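Local structure of glucose 1-dehydrogenase (Haloferax mediterranei, 2B5W) at residues Leu145-Glu150 against Thr347-Ile352; Pro151-Glu156 against Glu307-Ala312; Pro232-Pro237 against Ala256-Gln261. The protein catalyses the zinc-dependent oxidation of D-glucose, and of several other aldoses, to the corresponding aldonic acid products, using NADP(+) in preference to NAD(+) as electron acceptor. The protein carries 1 engineered substitution. All coordinates share one frame; numbering follows the deposited sequence.

The three contacts are nested along the chain: contact 3 lies inside the loop closed by contact 2, and contact 2 inside that closed by contact 1. Contacts 1 and 2, with centres about 14 Å apart, share the helix 149-164 region: the 3-10 turn just before it packs on strand 349-353, its early turns on helix 306-318. They touch directly, for example where E150 meets F309. In contact 1 the K349 side chain comes within about 5 Å of the zinc; in contact 2 I154 lies against the nicotinamide end of NADP. Contact 3 is remote, its centre about 27 Å from that of contact 2, on the nucleotide-binding domain with its six-stranded parallel sheet. The three thus run from the catalytic cleft to the outer part of the Rossmann domain.

Contact 1: residues Leu145-Glu150 against Thr347-Ile352; sequences LGFLIE and TIKTAI. With K (potassium ion), chain D.
The methyl group of A351 sits squarely over one face of the F147 ring, its CB 3.6 Å from the ring centroid and 4° off the ring normal, a CH-pi contact. K349 reaches the same ring at its edge, with CG 4.2 Å from F147 CE1. Its aliphatic chain also runs past L148, whose CD2 lies 4.1 Å from K349 CG, so F147 and L148 together meet one side of the lysine stem. F147 presents its ring because CG stands between the backbone N and the carbonyl carbon (chi1 62°). The K349 chain bends at chi2 (70°) and then extends, carrying NZ to a salt bridge with the zinc ligand E64 and a hydrogen bond to the carbonyl of V37. The buried ammonium thus lies in the second shell of the catalytic zinc, where it probably helps to position E64. E150, of the catalytic site, stays farther off, its OE1 6.7 Å from K349 NZ. At the other end, T347 O binds a potassium ion at 2.7 Å, together with D344 O. Strand 349-353 pairs with strands 27-37 and 328-333, while L324 of helix 321-327 packs against L148.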
loop_
_atom_site.group_PDB
_atom_site.type_symbol
_atom_site.label_atom_id
_atom_site.label_comp_id
_atom_site.label_asym_id
_atom_site.label_seq_id
_atom_site.Cartn_x
_atom_site.Cartn_y
_atom_site.Cartn_z
ATOM N N LEU A 145 16.695 10.725 -27.597
ATOM C CA LEU A 145 15.447 10.524 -26.885
ATOM C C LEU A 145 15.642 10.630 -25.370
ATOM O O LEU A 145 14.811 10.123 -24.573
ATOM C CB LEU A 145 14.804 9.213 -27.266
ATOM C CG LEU A 145 14.453 9.073 -28.731
ATOM C CD1 LEU A 145 13.777 7.704 -28.960
ATOM C CD2 LEU A 145 13.540 10.231 -29.198
ATOM N N GLY A 146 16.642 11.413 -24.970
ATOM C CA GLY A 146 17.013 11.466 -23.549
ATOM C C GLY A 146 15.988 12.143 -22.665
ATOM O O GLY A 146 15.998 11.950 -21.417
ATOM N N PHE A 147 15.113 12.942 -23.264
ATOM C CA PHE A 147 13.977 13.514 -22.573
ATOM C C PHE A 147 12.974 12.483 -22.069
ATOM O O PHE A 147 12.055 12.863 -21.381
ATOM C CB PHE A 147 13.301 14.582 -23.448
ATOM C CG PHE A 147 12.749 14.046 -24.732
ATOM C CD1 PHE A 147 11.448 13.532 -24.804
ATOM C CD2 PHE A 147 13.512 14.050 -25.895
ATOM C CE1 PHE A 147 10.981 13.017 -25.998
ATOM C CE2 PHE A 147 13.045 13.537 -27.044
ATOM C CZ PHE A 147 11.790 13.035 -27.126
ATOM N N LEU A 148 13.112 11.215 -22.463
ATOM C CA LEU A 148 12.227 10.166 -22.000
ATOM C C LEU A 148 12.751 9.532 -20.718
ATOM O O LEU A 148 12.007 8.817 -20.046
ATOM C CB LEU A 148 12.067 9.065 -23.036
ATOM C CG LEU A 148 11.341 9.451 -24.325
ATOM C CD1 LEU A 148 11.259 8.240 -25.223
ATOM C CD2 LEU A 148 9.998 10.006 -24.034
ATOM N N ILE A 149 14.000 9.804 -20.362
ATOM C CA ILE A 149 14.586 9.191 -19.130
ATOM C C ILE A 149 13.827 9.677 -17.884
ATOM O O ILE A 149 13.491 8.868 -17.014
ATOM C CB ILE A 149 16.076 9.484 -19.053
ATOM C CG1 ILE A 149 16.834 8.839 -20.196
ATOM C CG2 ILE A 149 16.635 9.111 -17.697
ATOM C CD1 ILE A 149 16.638 7.337 -20.290
ATOM N N GLU A 150 13.504 10.968 -17.766
ATOM C CA GLU A 150 12.739 11.383 -16.608
ATOM C C GLU A 150 11.365 10.731 -16.504
ATOM O O GLU A 150 11.019 10.191 -15.455
ATOM C CB GLU A 150 12.670 12.937 -16.497
ATOM C CG GLU A 150 12.166 13.439 -15.139
ATOM C CD GLU A 150 10.673 13.520 -15.014
ATOM O OE1 GLU A 150 9.974 13.329 -16.043
ATOM O OE2 GLU A 150 10.144 13.756 -13.888
ATOM N N THR A 347 -1.478 14.009 -30.674
ATOM C CA THR A 347 -0.224 14.416 -30.038
ATOM C C THR A 347 -0.041 13.508 -28.864
ATOM O O THR A 347 -0.893 13.442 -28.012
ATOM C CB THR A 347 -0.302 15.865 -29.596
ATOM O OG1 THR A 347 -0.574 16.695 -30.746
ATOM C CG2 THR A 347 1.035 16.344 -29.116
ATOM N N ILE A 348 1.034 12.730 -28.851
ATOM C CA ILE A 348 1.253 11.828 -27.725
ATOM C C ILE A 348 2.402 12.378 -26.883
ATOM O O ILE A 348 2.167 12.900 -25.809
ATOM C CB ILE A 348 1.496 10.406 -28.186
ATOM C CG1 ILE A 348 0.274 9.909 -28.965
ATOM C CG2 ILE A 348 1.786 9.505 -26.965
ATOM C CD1 ILE A 348 0.460 8.567 -29.585
ATOM N N LYS A 349 3.624 12.251 -27.362
ATOM C CA LYS A 349 4.774 12.842 -26.705
ATOM C C LYS A 349 5.538 13.770 -27.641
ATOM O O LYS A 349 5.843 13.384 -28.754
ATOM C CB LYS A 349 5.734 11.745 -26.246
ATOM C CG LYS A 349 6.926 12.242 -25.502
ATOM C CD LYS A 349 6.454 12.765 -24.150
ATOM C CE LYS A 349 7.554 13.197 -23.278
ATOM N NZ LYS A 349 6.934 13.695 -22.030
ATOM N N THR A 350 5.869 14.951 -27.143
ATOM C CA THR A 350 6.619 15.949 -27.899
ATOM C C THR A 350 7.788 16.427 -27.109
ATOM O O THR A 350 7.853 16.220 -25.907
ATOM C CB THR A 350 5.769 17.160 -28.225
ATOM O OG1 THR A 350 5.351 17.796 -27.012
ATOM C CG2 THR A 350 4.470 16.792 -28.969
ATOM N N ALA A 351 8.712 17.058 -27.801
ATOM C CA ALA A 351 9.844 17.713 -27.192
ATOM C C ALA A 351 10.228 18.916 -28.030
ATOM O O ALA A 351 9.855 19.008 -29.185
ATOM C CB ALA A 351 11.039 16.773 -27.090
ATOM N N ILE A 352 11.005 19.808 -27.423
ATOM C CA ILE A 352 11.627 20.940 -28.085
ATOM C C ILE A 352 13.128 20.732 -28.126
ATOM O O ILE A 352 13.747 20.443 -27.114
ATOM C CB ILE A 352 11.316 22.243 -27.348
ATOM C CG1 ILE A 352 9.791 22.462 -27.336
ATOM C CG2 ILE A 352 12.035 23.426 -28.028
ATOM C CD1 ILE A 352 9.308 23.497 -26.338
HETATM K K K D . -2.854 14.059 -26.282
#

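Contact 2: residues Pro151-Glu156 against Glu307-Ala312; sequences PISITE and EHFEAA. With NAP (NADP nicotinamide-adenine-dinucleotide phosphate), chain I.
Around S153 and H308, whose CA atoms are 4.9 Å apart, two helical segments cross with their axes 7.9 Å apart at closest and their N-to-C directions 112° from each other. This is a helix-helix crossing beside the catalytic cleft of a zinc-containing alcohol dehydrogenase; the small side chains of S153, A311 and A312 are consistent with the close approach. The A312 methyl is pressed against I152: its CB is 3.4 Å from I152 CG2, tighter than usual carbon packing. S153 points at the other helix, and its CB lies over the F309 ring in a CH-pi contact, 22° off the ring normal. OG stands between the backbone N and the carbonyl carbon (chi1 80°), where it hydrogen-bonds to E150 O and S304 OG, so this buried hydroxyl is satisfied while it covers the ring. H308 lays its CB against S153 O, and its imidazole is held at both nitrogens, ND1 by the amide of H305 and NE2 by E160. E156 folds back over the crossing helix, its CG 3.7 Å from H308 O and its CD 3.9 Å from A311 CB; the carboxylate is hydrogen-bonded through OE2 to T315. On the flank turned away from helix 306-318, I154 lines the NADP pocket, its CD1 3.7 Å from the carboxamide oxygen O7N. Over the F309 face, S153 OG hangs 3.3 Å above the plane, offset toward the rim.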
loop_
_atom_site.group_PDB
_atom_site.type_symbol
_atom_site.label_atom_id
_atom_site.label_comp_id
_atom_site.label_asym_id
_atom_site.label_seq_id
_atom_site.Cartn_x
_atom_site.Cartn_y
_atom_site.Cartn_z
ATOM N N PRO A 151 10.518 10.728 -17.541
ATOM C CA PRO A 151 9.249 10.013 -17.433
ATOM C C PRO A 151 9.403 8.527 -17.119
ATOM O O PRO A 151 8.640 7.999 -16.319
ATOM C CB PRO A 151 8.607 10.211 -18.816
ATOM C CG PRO A 151 9.340 11.232 -19.461
ATOM C CD PRO A 151 10.611 11.552 -18.757
ATOM N N ILE A 152 10.363 7.862 -17.760
ATOM C CA ILE A 152 10.615 6.434 -17.450
ATOM C C ILE A 152 10.929 6.285 -15.953
ATOM O O ILE A 152 10.435 5.363 -15.292
ATOM C CB ILE A 152 11.716 5.817 -18.342
ATOM C CG1 ILE A 152 11.270 5.766 -19.822
ATOM C CG2 ILE A 152 12.038 4.372 -17.879
ATOM C CD1 ILE A 152 12.365 5.419 -20.777
ATOM N N SER A 153 11.736 7.210 -15.435
ATOM C CA SER A 153 12.131 7.181 -14.014
ATOM C C SER A 153 10.966 7.293 -13.048
ATOM O O SER A 153 11.021 6.727 -11.942
ATOM C CB SER A 153 13.207 8.246 -13.702
ATOM O OG SER A 153 12.689 9.539 -13.537
ATOM N N ILE A 154 9.959 8.080 -13.413
ATOM C CA ILE A 154 8.731 8.205 -12.629
ATOM C C ILE A 154 8.142 6.804 -12.428
ATOM O O ILE A 154 7.760 6.427 -11.325
ATOM C CB ILE A 154 7.724 9.156 -13.299
ATOM C CG1 ILE A 154 8.238 10.599 -13.312
ATOM C CG2 ILE A 154 6.372 9.004 -12.657
ATOM C CD1 ILE A 154 8.462 11.202 -11.979
ATOM N N THR A 155 8.014 6.044 -13.510
ATOM C CA THR A 155 7.510 4.692 -13.419
ATOM C C THR A 155 8.451 3.774 -12.674
ATOM O O THR A 155 7.994 2.930 -11.914
ATOM C CB THR A 155 7.195 4.172 -14.827
ATOM O OG1 THR A 155 6.093 4.978 -15.292
ATOM C CG2 THR A 155 6.725 2.721 -14.792
ATOM N N GLU A 156 9.741 3.928 -12.870
ATOM C CA GLU A 156 10.678 3.070 -12.151
ATOM C C GLU A 156 10.469 3.244 -10.637
ATOM O O GLU A 156 10.509 2.262 -9.900
ATOM C CB GLU A 156 12.115 3.381 -12.511
ATOM C CG GLU A 156 12.524 3.129 -13.946
ATOM C CD GLU A 156 12.732 1.676 -14.337
ATOM O OE1 GLU A 156 12.560 0.751 -13.501
ATOM O OE2 GLU A 156 13.076 1.479 -15.502
ATOM N N GLU A 307 18.774 6.707 -8.683
ATOM C CA GLU A 307 18.754 5.275 -9.014
ATOM C C GLU A 307 17.679 4.941 -10.044
ATOM O O GLU A 307 17.834 4.000 -10.820
ATOM C CB GLU A 307 18.503 4.449 -7.760
ATOM C CG GLU A 307 19.648 4.459 -6.773
ATOM C CD GLU A 307 19.358 3.599 -5.539
ATOM O OE1 GLU A 307 18.393 2.776 -5.568
ATOM O OE2 GLU A 307 20.093 3.757 -4.538
ATOM N N HIS A 308 16.581 5.681 -10.009
ATOM C CA HIS A 308 15.484 5.442 -10.950
ATOM C C HIS A 308 15.837 5.926 -12.339
ATOM O O HIS A 308 15.434 5.321 -13.340
ATOM C CB HIS A 308 14.213 6.150 -10.474
ATOM C CG HIS A 308 13.828 5.805 -9.082
ATOM N ND1 HIS A 308 13.734 6.736 -8.064
ATOM C CD2 HIS A 308 13.592 4.593 -8.516
ATOM C CE1 HIS A 308 13.426 6.104 -6.941
ATOM N NE2 HIS A 308 13.327 4.806 -7.191
ATOM N N PHE A 309 16.591 7.018 -12.423
ATOM C CA PHE A 309 17.082 7.522 -13.703
ATOM C C PHE A 309 18.105 6.535 -14.292
ATOM O O PHE A 309 18.088 6.247 -15.481
ATOM C CB PHE A 309 17.747 8.920 -13.578
ATOM C CG PHE A 309 16.792 10.074 -13.376
ATOM C CD1 PHE A 309 16.025 10.191 -12.222
ATOM C CD2 PHE A 309 16.665 11.069 -14.349
ATOM C CE1 PHE A 309 15.125 11.225 -12.016
ATOM C CE2 PHE A 309 15.790 12.165 -14.122
ATOM C CZ PHE A 309 15.001 12.233 -12.982
ATOM N N GLU A 310 18.976 5.959 -13.460
ATOM C CA GLU A 310 19.898 4.925 -13.946
ATOM C C GLU A 310 19.161 3.681 -14.463
ATOM O O GLU A 310 19.457 3.175 -15.536
ATOM C CB GLU A 310 20.920 4.544 -12.858
ATOM C CG GLU A 310 21.907 5.641 -12.522
ATOM C CD GLU A 310 22.824 5.269 -11.329
ATOM O OE1 GLU A 310 22.723 4.172 -10.779
ATOM O OE2 GLU A 310 23.581 6.153 -10.939
ATOM N N ALA A 311 18.151 3.235 -13.707
ATOM C CA ALA A 311 17.349 2.085 -14.072
ATOM C C ALA A 311 16.651 2.362 -15.392
ATOM O O ALA A 311 16.589 1.494 -16.254
ATOM C CB ALA A 311 16.362 1.755 -13.008
ATOM N N ALA A 312 16.174 3.595 -15.559
ATOM C CA ALA A 312 15.530 4.000 -16.829
ATOM C C ALA A 312 16.398 3.806 -18.041
ATOM O O ALA A 312 15.885 3.466 -19.113
ATOM C CB ALA A 312 15.060 5.471 -16.756
HETATM P PA NAP I . -2.254 13.075 -19.790
HETATM O O1A NAP I . -3.202 14.138 -19.500
HETATM O O2A NAP I . -1.494 13.279 -21.107
HETATM O O5B NAP I . -2.974 11.674 -19.879
HETATM C C5B NAP I . -4.068 11.291 -19.091
HETATM C C4B NAP I . -4.829 10.368 -20.017
HETATM O O4B NAP I . -5.828 9.727 -19.256
HETATM C C3B NAP I . -5.515 11.095 -21.189
HETATM O O3B NAP I . -5.102 10.610 -22.457
HETATM C C2B NAP I . -7.005 10.853 -20.942
HETATM O O2B NAP I . -7.763 10.563 -22.105
HETATM C C1B NAP I . -7.000 9.645 -20.037
HETATM N N9A NAP I . -8.155 9.635 -19.159
HETATM C C8A NAP I . -8.507 10.603 -18.248
HETATM N N7A NAP I . -9.646 10.218 -17.642
HETATM C C5A NAP I . -10.050 9.028 -18.199
HETATM C C6A NAP I . -11.136 8.171 -17.991
HETATM N N6A NAP I . -12.133 8.455 -17.127
HETATM N N1A NAP I . -11.235 7.015 -18.730
HETATM C C2A NAP I . -10.268 6.673 -19.652
HETATM N N3A NAP I . -9.190 7.512 -19.873
HETATM C C4A NAP I . -9.080 8.652 -19.148
HETATM O O3 NAP I . -1.092 13.035 -18.700
HETATM P PN NAP I . 0.279 12.178 -18.622
HETATM O O1N NAP I . 0.129 10.818 -19.214
HETATM O O2N NAP I . 1.482 13.003 -18.964
HETATM O O5D NAP I . 0.058 12.090 -17.042
HETATM C C5D NAP I . -0.866 11.171 -16.493
HETATM C C4D NAP I . -1.170 11.517 -15.036
HETATM O O4D NAP I . 0.031 11.337 -14.281
HETATM C C3D NAP I . -1.610 12.967 -14.819
HETATM O O3D NAP I . -2.655 13.041 -13.871
HETATM C C2D NAP I . -0.337 13.635 -14.310
HETATM O O2D NAP I . -0.532 14.811 -13.569
HETATM C C1D NAP I . 0.279 12.501 -13.492
HETATM N N1N NAP I . 1.738 12.532 -13.330
HETATM C C2N NAP I . 2.177 12.279 -12.067
HETATM C C3N NAP I . 3.519 12.193 -11.827
HETATM C C7N NAP I . 3.904 11.731 -10.452
HETATM O O7N NAP I . 5.271 11.866 -10.226
HETATM N N7N NAP I . 2.957 11.257 -9.597
HETATM C C4N NAP I . 4.468 12.401 -12.836
HETATM C C5N NAP I . 4.004 12.647 -14.122
HETATM C C6N NAP I . 2.624 12.685 -14.370
HETATM P P2B NAP I . -8.508 11.753 -22.981
HETATM O O1X NAP I . -7.554 12.621 -23.622
HETATM O O2X NAP I . -9.370 10.942 -23.970
HETATM O O3X NAP I . -9.411 12.564 -22.045
#

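Contact 3: residues Pro232-Pro237 against Ala256-Gln261; sequences PVEDVP and AIQSVQ. With K (potassium ion), chain G.
A bend at chi2 of Q258 (-55°) brings its OE1 to 3.1 Å from E234 CB. E234 CG lies between the backbone N and the carbonyl carbon (chi1 76°), and with a further turn at chi2 this swings E234 OE1 to 3.5 Å from Q258 CG. Each oxygen thus lies against the other's aliphatic carbons, and the two chains cross at a slant, with carboxylate and amide planes 48° apart. Deeper in, V233 directs its CG1 onto the backbone of the helix, 3.8 Å from Q258 O, and its CB faces Q258 CB. Farther along the chain, P237 places CG 3.7 Å from Q261 O. On the far flank, P237 O binds a potassium ion at 2.7 Å, joined by the carbonyls of D238 and Y240. A256 and I257 pack on H288 and A284 of the second subunit, and V260 lies against helix 284-293 of its own. The segments bracket strand 243-248 in sequence: the turn leading into helix 236-239, after strand 224-227, meets helix 253-262, an arrangement belonging to the Rossmann-type dinucleotide-binding domain.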
loop_
_atom_site.group_PDB
_atom_site.type_symbol
_atom_site.label_atom_id
_atom_site.label_comp_id
_atom_site.label_asym_id
_atom_site.label_seq_id
_atom_site.Cartn_x
_atom_site.Cartn_y
_atom_site.Cartn_z
ATOM N N PRO A 232 -16.263 0.178 -17.380
ATOM C CA PRO A 232 -15.659 0.819 -16.214
ATOM C C PRO A 232 -14.715 -0.118 -15.509
ATOM O O PRO A 232 -14.791 -1.317 -15.651
ATOM C CB PRO A 232 -16.859 1.126 -15.306
ATOM C CG PRO A 232 -18.066 1.041 -16.199
ATOM C CD PRO A 232 -17.730 0.032 -17.233
ATOM N N VAL A 233 -13.815 0.474 -14.738
ATOM C CA VAL A 233 -12.755 -0.255 -14.078
ATOM C C VAL A 233 -13.336 -1.396 -13.223
ATOM O O VAL A 233 -12.836 -2.505 -13.242
ATOM C CB VAL A 233 -11.853 0.693 -13.257
ATOM C CG1 VAL A 233 -10.844 -0.114 -12.394
ATOM C CG2 VAL A 233 -11.097 1.673 -14.172
ATOM N N GLU A 234 -14.409 -1.109 -12.487
ATOM C CA GLU A 234 -15.014 -2.133 -11.622
ATOM C C GLU A 234 -15.597 -3.340 -12.392
ATOM O O GLU A 234 -15.748 -4.428 -11.831
ATOM C CB GLU A 234 -16.002 -1.506 -10.626
ATOM C CG GLU A 234 -17.344 -1.088 -11.206
ATOM C CD GLU A 234 -17.382 0.345 -11.683
ATOM O OE1 GLU A 234 -16.304 0.962 -11.904
ATOM O OE2 GLU A 234 -18.513 0.862 -11.847
ATOM N N ASP A 235 -15.917 -3.148 -13.686
ATOM C CA ASP A 235 -16.454 -4.219 -14.534
ATOM C C ASP A 235 -15.367 -5.024 -15.246
ATOM O O ASP A 235 -15.639 -6.027 -15.913
ATOM C CB ASP A 235 -17.361 -3.636 -15.633
ATOM C CG ASP A 235 -18.674 -3.099 -15.125
ATOM O OD1 ASP A 235 -18.940 -3.136 -13.912
ATOM O OD2 ASP A 235 -19.518 -2.617 -15.912
ATOM N N VAL A 236 -14.118 -4.580 -15.141
ATOM C CA VAL A 236 -13.051 -5.236 -15.877
ATOM C C VAL A 236 -12.865 -6.710 -15.529
ATOM O O VAL A 236 -12.613 -7.508 -16.422
ATOM C CB VAL A 236 -11.738 -4.389 -15.774
ATOM C CG1 VAL A 236 -10.505 -5.172 -16.157
ATOM C CG2 VAL A 236 -11.864 -3.112 -16.579
ATOM N N PRO A 237 -12.921 -7.117 -14.247
ATOM C CA PRO A 237 -12.816 -8.537 -13.916
ATOM C C PRO A 237 -13.843 -9.426 -14.633
ATOM O O PRO A 237 -13.477 -10.526 -15.041
ATOM C CB PRO A 237 -13.026 -8.558 -12.402
ATOM C CG PRO A 237 -12.485 -7.213 -11.984
ATOM C CD PRO A 237 -12.950 -6.268 -13.035
ATOM N N ALA A 256 -8.934 5.582 -8.590
ATOM C CA ALA A 256 -8.280 5.223 -7.328
ATOM C C ALA A 256 -9.176 4.291 -6.507
ATOM O O ALA A 256 -8.728 3.262 -6.018
ATOM C CB ALA A 256 -7.914 6.461 -6.539
ATOM N N ILE A 257 -10.460 4.629 -6.418
ATOM C CA ILE A 257 -11.434 3.845 -5.649
ATOM C C ILE A 257 -11.754 2.506 -6.277
ATOM O O ILE A 257 -11.769 1.469 -5.628
ATOM C CB ILE A 257 -12.764 4.642 -5.505
ATOM C CG1 ILE A 257 -12.534 6.029 -4.894
ATOM C CG2 ILE A 257 -13.792 3.814 -4.735
ATOM C CD1 ILE A 257 -12.009 6.023 -3.472
ATOM N N GLN A 258 -12.002 2.515 -7.586
ATOM C CA GLN A 258 -12.453 1.324 -8.252
ATOM C C GLN A 258 -11.359 0.344 -8.568
ATOM O O GLN A 258 -11.648 -0.826 -8.795
ATOM C CB GLN A 258 -13.216 1.667 -9.539
ATOM C CG GLN A 258 -14.526 2.433 -9.263
ATOM C CD GLN A 258 -15.469 1.711 -8.287
ATOM O OE1 GLN A 258 -15.531 0.482 -8.252
ATOM N NE2 GLN A 258 -16.220 2.491 -7.509
ATOM N N SER A 259 -10.107 0.806 -8.544
ATOM C CA SER A 259 -8.970 -0.074 -8.802
ATOM C C SER A 259 -8.996 -1.238 -7.838
ATOM O O SER A 259 -8.662 -2.347 -8.192
ATOM C CB SER A 259 -7.636 0.672 -8.669
ATOM O OG SER A 259 -7.434 1.204 -7.364
ATOM N N VAL A 260 -9.403 -0.981 -6.598
ATOM C CA VAL A 260 -9.455 -2.038 -5.595
ATOM C C VAL A 260 -10.368 -3.182 -6.032
ATOM O O VAL A 260 -10.094 -4.333 -5.758
ATOM C CB VAL A 260 -9.894 -1.436 -4.240
ATOM C CG1 VAL A 260 -10.246 -2.515 -3.206
ATOM C CG2 VAL A 260 -8.743 -0.550 -3.725
ATOM N N GLN A 261 -11.466 -2.849 -6.726
ATOM C CA GLN A 261 -12.380 -3.872 -7.198
ATOM C C GLN A 261 -11.851 -4.630 -8.413
ATOM O O GLN A 261 -12.225 -5.776 -8.621
ATOM C CB GLN A 261 -13.753 -3.264 -7.514
ATOM C CG GLN A 261 -14.403 -2.509 -6.347
ATOM C CD GLN A 261 -14.489 -3.311 -5.046
ATOM O OE1 GLN A 261 -14.244 -2.749 -3.962
ATOM N NE2 GLN A 261 -14.838 -4.588 -5.133
HETATM K K K G . -13.687 -12.706 -16.689
#